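Long-range contact in HTH-type transcriptional regulator LysG (Mycobacterium tuberculosis, PDB 3ISP), which probably activates expression of the exporter LysE and represses its own gene, acting as a homodimeric, DNA-binding LysR-type transcriptional regulator: residues C155-P167 with T282-Q296. Residues are numbered along the deposited sequence; the frame is centred on the assembly and turned at random.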
loop_
_atom_site.group_PDB
_atom_site.type_symbol
_atom_site.label_atom_id
_atom_site.label_comp_id
_atom_site.label_asym_id
_atom_site.label_seq_id
_atom_site.Cartn_x
_atom_site.Cartn_y
_atom_site.Cartn_z
ATOM N N CYS A 155 10.100 -2.322 -23.836
ATOM C CA CYS A 155 11.357 -1.618 -23.620
ATOM C C CYS A 155 12.619 -2.415 -23.961
ATOM O O CYS A 155 12.758 -3.571 -23.579
ATOM C CB CYS A 155 11.427 -1.164 -22.169
ATOM S SG CYS A 155 10.700 0.433 -21.839
ATOM N N ARG A 156 13.541 -1.779 -24.678
ATOM C CA ARG A 156 14.896 -2.310 -24.849
ATOM C C ARG A 156 15.800 -1.919 -23.669
ATOM O O ARG A 156 15.656 -0.840 -23.085
ATOM C CB ARG A 156 15.530 -1.785 -26.137
ATOM C CG ARG A 156 15.119 -2.509 -27.378
ATOM C CD ARG A 156 16.023 -2.147 -28.548
ATOM N NE ARG A 156 15.308 -2.235 -29.819
ATOM C CZ ARG A 156 14.739 -1.195 -30.420
ATOM N NH1 ARG A 156 14.812 0.020 -29.873
ATOM N NH2 ARG A 156 14.102 -1.369 -31.570
ATOM N N VAL A 157 16.746 -2.797 -23.348
ATOM C CA VAL A 157 17.679 -2.581 -22.249
ATOM C C VAL A 157 19.099 -2.354 -22.754
ATOM O O VAL A 157 19.627 -3.173 -23.510
ATOM C CB VAL A 157 17.715 -3.806 -21.339
ATOM C CG1 VAL A 157 18.857 -3.696 -20.360
ATOM C CG2 VAL A 157 16.385 -3.984 -20.628
ATOM N N HIS A 158 19.705 -1.246 -22.326
ATOM C CA HIS A 158 21.108 -0.931 -22.624
ATOM C C HIS A 158 21.966 -0.811 -21.361
ATOM O O HIS A 158 21.677 -0.003 -20.474
ATOM C CB HIS A 158 21.215 0.394 -23.362
ATOM C CG HIS A 158 20.510 0.418 -24.678
ATOM N ND1 HIS A 158 19.219 0.874 -24.822
ATOM C CD2 HIS A 158 20.927 0.068 -25.918
ATOM C CE1 HIS A 158 18.868 0.799 -26.092
ATOM N NE2 HIS A 158 19.888 0.318 -26.777
ATOM N N PRO A 159 23.049 -1.591 -21.281
ATOM C CA PRO A 159 23.914 -1.435 -20.111
ATOM C C PRO A 159 24.672 -0.143 -20.242
ATOM O O PRO A 159 25.016 0.259 -21.352
ATOM C CB PRO A 159 24.865 -2.622 -20.218
ATOM C CG PRO A 159 24.184 -3.578 -21.163
ATOM C CD PRO A 159 23.468 -2.712 -22.132
ATOM N N LEU A 160 24.917 0.515 -19.117
ATOM C CA LEU A 160 25.570 1.813 -19.130
ATOM C C LEU A 160 26.939 1.731 -18.472
ATOM O O LEU A 160 27.796 2.574 -18.722
ATOM C CB LEU A 160 24.705 2.824 -18.395
ATOM C CG LEU A 160 23.436 3.262 -19.116
ATOM C CD1 LEU A 160 22.546 3.982 -18.125
ATOM C CD2 LEU A 160 23.769 4.165 -20.279
ATOM N N GLY A 161 27.128 0.690 -17.657
ATOM C CA GLY A 161 28.283 0.547 -16.791
ATOM C C GLY A 161 27.850 0.355 -15.345
ATOM O O GLY A 161 26.681 0.172 -15.055
ATOM N N GLU A 162 28.793 0.395 -14.419
ATOM C CA GLU A 162 28.438 0.355 -13.001
ATOM C C GLU A 162 28.881 1.622 -12.270
ATOM O O GLU A 162 29.904 2.227 -12.618
ATOM C CB GLU A 162 29.031 -0.884 -12.337
ATOM C CG GLU A 162 28.651 -2.166 -13.027
ATOM C CD GLU A 162 29.297 -3.375 -12.385
ATOM O OE1 GLU A 162 30.257 -3.186 -11.590
ATOM O OE2 GLU A 162 28.844 -4.509 -12.686
ATOM N N MET A 163 28.085 2.028 -11.282
ATOM C CA MET A 163 28.404 3.177 -10.422
ATOM C C MET A 163 29.015 2.630 -9.136
ATOM O O MET A 163 28.485 1.685 -8.560
ATOM C CB MET A 163 27.130 3.998 -10.131
ATOM C CG MET A 163 27.263 5.101 -9.073
ATOM S SD MET A 163 25.903 6.299 -9.084
ATOM C CE MET A 163 24.530 5.183 -9.228
ATOM N N ARG A 164 30.143 3.177 -8.703
ATOM C CA ARG A 164 30.727 2.710 -7.445
ATOM C C ARG A 164 30.288 3.545 -6.243
ATOM O O ARG A 164 30.239 4.776 -6.313
ATOM C CB ARG A 164 32.251 2.661 -7.503
ATOM C CG ARG A 164 32.853 2.229 -6.184
ATOM C CD ARG A 164 34.242 1.654 -6.349
ATOM N NE ARG A 164 34.255 0.529 -7.267
ATOM C CZ ARG A 164 35.316 0.155 -7.970
ATOM N NH1 ARG A 164 36.449 0.823 -7.861
ATOM N NH2 ARG A 164 35.235 -0.878 -8.795
ATOM N N TYR A 165 29.981 2.867 -5.142
ATOM C CA TYR A 165 29.561 3.528 -3.909
ATOM C C TYR A 165 30.561 3.313 -2.769
ATOM O O TYR A 165 30.812 2.172 -2.373
ATOM C CB TYR A 165 28.189 3.011 -3.479
ATOM C CG TYR A 165 27.042 3.559 -4.287
ATOM C CD1 TYR A 165 26.388 4.712 -3.896
ATOM C CD2 TYR A 165 26.603 2.910 -5.435
ATOM C CE1 TYR A 165 25.341 5.215 -4.622
ATOM C CE2 TYR A 165 25.556 3.413 -6.172
ATOM C CZ TYR A 165 24.929 4.567 -5.764
ATOM O OH TYR A 165 23.883 5.084 -6.494
ATOM N N LEU A 166 31.112 4.409 -2.240
ATOM C CA LEU A 166 32.066 4.366 -1.121
ATOM C C LEU A 166 31.354 4.656 0.182
ATOM O O LEU A 166 30.594 5.613 0.257
ATOM C CB LEU A 166 33.162 5.408 -1.324
ATOM C CG LEU A 166 33.797 5.300 -2.706
ATOM C CD1 LEU A 166 34.841 6.374 -2.964
ATOM C CD2 LEU A 166 34.397 3.918 -2.844
ATOM N N PRO A 167 31.599 3.843 1.217
ATOM C CA PRO A 167 31.020 4.095 2.544
ATOM C C PRO A 167 31.794 5.215 3.229
ATOM O O PRO A 167 32.963 5.008 3.552
ATOM C CB PRO A 167 31.267 2.788 3.302
ATOM C CG PRO A 167 32.008 1.879 2.337
ATOM C CD PRO A 167 32.556 2.734 1.241
ATOM N N THR A 282 19.328 7.998 -26.751
ATOM C CA THR A 282 20.091 6.842 -26.291
ATOM C C THR A 282 21.594 7.042 -26.466
ATOM O O THR A 282 22.374 6.722 -25.574
ATOM C CB THR A 282 19.656 5.545 -27.002
ATOM O OG1 THR A 282 18.274 5.303 -26.738
ATOM C CG2 THR A 282 20.452 4.357 -26.493
ATOM N N ASP A 283 21.998 7.573 -27.612
ATOM C CA ASP A 283 23.410 7.829 -27.853
ATOM C C ASP A 283 23.957 8.765 -26.818
ATOM O O ASP A 283 25.036 8.546 -26.275
ATOM C CB ASP A 283 23.647 8.431 -29.236
ATOM C CG ASP A 283 23.720 7.382 -30.308
ATOM O OD1 ASP A 283 23.811 6.185 -29.939
ATOM O OD2 ASP A 283 23.678 7.748 -31.508
ATOM N N THR A 284 23.209 9.823 -26.556
ATOM C CA THR A 284 23.631 10.823 -25.603
ATOM C C THR A 284 23.723 10.247 -24.188
ATOM O O THR A 284 24.742 10.385 -23.522
ATOM C CB THR A 284 22.697 12.009 -25.661
ATOM O OG1 THR A 284 22.826 12.610 -26.951
ATOM C CG2 THR A 284 23.050 13.019 -24.585
ATOM N N VAL A 285 22.671 9.578 -23.740
ATOM C CA VAL A 285 22.711 8.948 -22.442
ATOM C C VAL A 285 23.895 8.001 -22.337
ATOM O O VAL A 285 24.649 8.067 -21.386
ATOM C CB VAL A 285 21.396 8.218 -22.122
ATOM C CG1 VAL A 285 21.560 7.332 -20.894
ATOM C CG2 VAL A 285 20.272 9.233 -21.928
ATOM N N ARG A 286 24.067 7.128 -23.319
ATOM C CA ARG A 286 25.169 6.169 -23.300
ATOM C C ARG A 286 26.547 6.832 -23.207
ATOM O O ARG A 286 27.439 6.351 -22.504
ATOM C CB ARG A 286 25.102 5.256 -24.524
ATOM C CG ARG A 286 24.534 3.877 -24.230
ATOM C CD ARG A 286 24.549 2.952 -25.452
ATOM N NE ARG A 286 24.336 1.564 -25.043
ATOM C CZ ARG A 286 23.958 0.582 -25.859
ATOM N NH1 ARG A 286 23.743 0.833 -27.147
ATOM N NH2 ARG A 286 23.785 -0.655 -25.389
ATOM N N ALA A 287 26.711 7.939 -23.919
ATOM C CA ALA A 287 27.976 8.655 -23.945
ATOM C C ALA A 287 28.210 9.421 -22.647
ATOM O O ALA A 287 29.343 9.576 -22.201
ATOM C CB ALA A 287 28.020 9.588 -25.129
ATOM N N ALA A 288 27.137 9.905 -22.040
ATOM C CA ALA A 288 27.256 10.626 -20.790
ATOM C C ALA A 288 27.749 9.668 -19.704
ATOM O O ALA A 288 28.321 10.082 -18.680
ATOM C CB ALA A 288 25.925 11.238 -20.408
ATOM N N ALA A 289 27.543 8.379 -19.937
ATOM C CA ALA A 289 27.928 7.383 -18.952
ATOM C C ALA A 289 29.267 6.707 -19.271
ATOM O O ALA A 289 29.644 5.738 -18.611
ATOM C CB ALA A 289 26.837 6.347 -18.805
ATOM N N SER A 290 29.987 7.210 -20.271
ATOM C CA SER A 290 31.245 6.584 -20.641
ATOM C C SER A 290 32.201 6.592 -19.458
ATOM O O SER A 290 33.155 5.815 -19.403
ATOM C CB SER A 290 31.871 7.262 -21.857
ATOM O OG SER A 290 32.123 8.629 -21.619
ATOM N N GLY A 291 31.911 7.447 -18.484
ATOM C CA GLY A 291 32.765 7.601 -17.330
ATOM C C GLY A 291 32.461 6.690 -16.161
ATOM O O GLY A 291 33.149 6.752 -15.141
ATOM N N LEU A 292 31.432 5.860 -16.278
ATOM C CA LEU A 292 31.142 4.892 -15.225
ATOM C C LEU A 292 32.234 3.822 -15.230
ATOM O O LEU A 292 33.073 3.789 -16.129
ATOM C CB LEU A 292 29.760 4.257 -15.434
ATOM C CG LEU A 292 28.536 5.152 -15.206
ATOM C CD1 LEU A 292 27.281 4.487 -15.712
ATOM C CD2 LEU A 292 28.363 5.533 -13.738
ATOM N N TYR A 293 32.229 2.943 -14.237
ATOM C CA TYR A 293 33.167 1.830 -14.249
ATOM C C TYR A 293 32.637 0.759 -15.236
ATOM O O TYR A 293 31.428 0.532 -15.308
ATOM C CB TYR A 293 33.436 1.343 -12.806
ATOM C CG TYR A 293 34.356 2.319 -12.040
ATOM C CD1 TYR A 293 35.145 1.911 -10.965
ATOM C CD2 TYR A 293 34.463 3.657 -12.456
ATOM C CE1 TYR A 293 35.997 2.832 -10.297
ATOM C CE2 TYR A 293 35.300 4.568 -11.826
ATOM C CZ TYR A 293 36.070 4.161 -10.748
ATOM O OH TYR A 293 36.887 5.107 -10.156
ATOM N N ARG A 294 33.501 0.148 -16.048
ATOM C CA ARG A 294 32.977 -0.731 -17.093
ATOM C C ARG A 294 32.219 -1.971 -16.573
ATOM O O ARG A 294 31.200 -2.352 -17.147
ATOM C CB ARG A 294 34.026 -1.050 -18.189
ATOM C CG ARG A 294 34.786 -2.352 -18.065
ATOM C CD ARG A 294 34.267 -3.413 -19.029
ATOM N NE ARG A 294 34.148 -4.711 -18.347
ATOM C CZ ARG A 294 35.150 -5.568 -18.151
ATOM N NH1 ARG A 294 36.373 -5.292 -18.604
ATOM N NH2 ARG A 294 34.924 -6.704 -17.507
ATOM N N GLY A 295 32.703 -2.571 -15.488
ATOM C CA GLY A 295 31.996 -3.641 -14.791
ATOM C C GLY A 295 31.452 -4.812 -15.606
ATOM O O GLY A 295 32.194 -5.458 -16.347
ATOM N N GLN A 296 30.151 -5.075 -15.444
ATOM C CA GLN A 296 29.400 -6.162 -16.117
ATOM C C GLN A 296 29.699 -7.546 -15.549
ATOM O O GLN A 296 30.848 -7.864 -15.250
ATOM C CB GLN A 296 29.612 -6.178 -17.628
ATOM C CG GLN A 296 30.587 -7.256 -18.081
ATOM C CD GLN A 296 30.428 -7.626 -19.551
ATOM O OE1 GLN A 296 30.402 -8.813 -19.909
ATOM N NE2 GLN A 296 30.314 -6.612 -20.411
#
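In the substrate-binding domain of this LysR-type regulator, residues 155-167 of the long strand 155-169 are met by the end of the last helix and the tail that follows it. The tail pairs with the strand through one antiparallel bridge, the hydrogen-bonded pair E162 and Y293. E162 N gives a nearly straight bond to Y293 O (2.8 Å, 175°), and Y293 N returns a more bent one to E162 O (2.9 Å). With CG anti to the carbonyl carbon (chi1 -55°) and the chain extended beyond it, the E162 carboxylate is carried across to the tail, where OE2 receives a weak bond from Q296 N (3.1 Å) and CD lies against G295 CA.

A type I turn from A289 to L292 carries the chain from helix to bridge and presses L292 into the strand: its CD1 meets L160 CB and its CD2 meets M163 CB, both at 4.1 Å. L160 CD2 continues this apolar patch, touching V285 CG1 at 3.9 Å and A289 CB.

Towards the start of the strand, T282 CG2 sits over one face of the H158 ring in a CH-pi contact (4.0 Å to the centroid), while T282 OG1 is hydrogen-bonded to W268 NE1. The edge of that ring, at CD2, stands against a face of the R286 guanidinium, the planes 80° apart. A similar crossing occurs two residues past E162, where the Y293 ring turns its CD1-CE1 edge to a face of the R164 guanidinium, which is salt-bridged to D263. A C-terminal helix and tail thus pack on a strand of the mixed sheet, within the periplasmic-binding-protein-like fold of LysR effector domains.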